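Local atomic coordinates of chemotaxis transducer (Pseudomonas aeruginosa, PDB entry 6GCV), a protein that probably senses nitrate by binding it directly through its PilJ-type ligand-binding domain and so steers bacterial chemotaxis. Residues Ala83-Arg86 and Gln87-Ala90. Sequence-based numbering, arbitrary orientation.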
loop_
_atom_site.group_PDB
_atom_site.type_symbol
_atom_site.label_atom_id
_atom_site.label_comp_id
_atom_site.label_asym_id
_atom_site.label_seq_id
_atom_site.Cartn_x
_atom_site.Cartn_y
_atom_site.Cartn_z
ATOM N N ALA A 83 4.103 17.148 12.095
ATOM C CA ALA A 83 2.753 17.384 12.619
ATOM C C ALA A 83 1.879 18.073 11.582
ATOM O O ALA A 83 0.736 17.693 11.411
ATOM C CB ALA A 83 2.816 18.205 13.911
ATOM N N ALA A 84 2.410 19.057 10.867
ATOM C CA ALA A 84 1.647 19.765 9.829
ATOM C C ALA A 84 1.255 18.820 8.698
ATOM O O ALA A 84 0.132 18.891 8.203
ATOM C CB ALA A 84 2.426 20.958 9.285
ATOM N N GLN A 85 2.166 17.936 8.289
ATOM C CA GLN A 85 1.839 16.961 7.254
ATOM C C GLN A 85 0.791 15.952 7.733
ATOM O O GLN A 85 -0.086 15.573 6.943
ATOM C CB GLN A 85 3.080 16.275 6.722
ATOM C CG GLN A 85 2.836 15.338 5.527
ATOM C CD GLN A 85 2.326 16.048 4.275
ATOM O OE1 GLN A 85 2.396 17.272 4.159
ATOM N NE2 GLN A 85 1.767 15.277 3.335
ATOM N N ARG A 86 0.844 15.535 8.997
ATOM C CA ARG A 86 -0.219 14.658 9.531
ATOM C C ARG A 86 -1.556 15.376 9.458
ATOM O O ARG A 86 -2.564 14.750 9.135
ATOM C CB ARG A 86 0.039 14.201 10.972
ATOM C CG ARG A 86 1.201 13.245 11.111
ATOM C CD ARG A 86 1.203 12.532 12.477
ATOM N NE ARG A 86 1.363 13.478 13.595
ATOM C CZ ARG A 86 2.511 13.798 14.162
ATOM N NH1 ARG A 86 3.649 13.233 13.777
ATOM N NH2 ARG A 86 2.540 14.707 15.146
ATOM N N GLN A 87 -1.590 16.678 9.749
ATOM C CA GLN A 87 -2.858 17.402 9.670
ATOM C C GLN A 87 -3.351 17.564 8.242
ATOM O O GLN A 87 -4.525 17.452 7.987
ATOM C CB GLN A 87 -2.815 18.765 10.376
ATOM C CG GLN A 87 -4.203 19.440 10.338
ATOM C CD GLN A 87 -5.360 18.496 10.746
ATOM O OE1 GLN A 87 -6.369 18.281 9.996
ATOM N NE2 GLN A 87 -5.198 17.873 11.918
ATOM N N LYS A 88 -2.445 17.793 7.302
ATOM C CA LYS A 88 -2.812 17.884 5.885
ATOM C C LYS A 88 -3.397 16.560 5.417
ATOM O O LYS A 88 -4.428 16.533 4.781
ATOM C CB LYS A 88 -1.584 18.258 5.050
ATOM C CG LYS A 88 -1.874 18.495 3.592
ATOM C CD LYS A 88 -0.625 18.883 2.819
ATOM C CE LYS A 88 -0.950 19.069 1.351
ATOM N NZ LYS A 88 0.217 19.608 0.647
ATOM N N VAL A 89 -2.737 15.472 5.787
ATOM C CA VAL A 89 -3.228 14.122 5.477
ATOM C C VAL A 89 -4.619 13.905 6.080
ATOM O O VAL A 89 -5.523 13.378 5.424
ATOM C CB VAL A 89 -2.237 13.047 5.959
ATOM C CG1 VAL A 89 -2.900 11.674 5.941
ATOM C CG2 VAL A 89 -1.007 13.042 5.071
ATOM N N ALA A 90 -4.794 14.319 7.324
ATOM C CA ALA A 90 -6.072 14.110 8.008
ATOM C C ALA A 90 -7.231 14.798 7.309
ATOM O O ALA A 90 -8.346 14.239 7.225
ATOM C CB ALA A 90 -6.013 14.557 9.448
#
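Gln85 and Val89 meet one turn apart on the buried side of helix 80-103, and this is the tight part of the contact. Val89 N donates to Gln85 O at 2.9 Å, and the N-H points almost straight at the oxygen (168°). Val89 CG2 also lies 3.3 Å from Gln85 O. CG2 is 4.0 Å from Gln85 NE2 as well; the two side chains run nearly perpendicular. Gln85 reaches this place because its chain bends at chi2 (64°), which turns the amide forward, toward Lys88 and Val89. NE2 then donates to Glu125 of helix 112-137, while Val89 packs on Leu126 and on Tyr58 of helix 48-67.

Arg86 forms a separate, anchored side. It leads back toward the helix start, where Ala83 CA lies about 3.7 Å off the guanidinium plane, toward its rim. NE makes a salt bridge with Asp66, and NH1 a hydrogen bond to Met77 O.

The solvent side is looser. Gln87 is exposed. Lys88 is fully extended, and its CD passes 3.7 Å from Gln85 OE1. Its NZ makes a weak, long ion pair with Glu125. The chemistry implies a helix tied to its neighbours by the polar ends of Gln85 and Arg86 beside an apolar seam, with Lys88 held only weakly.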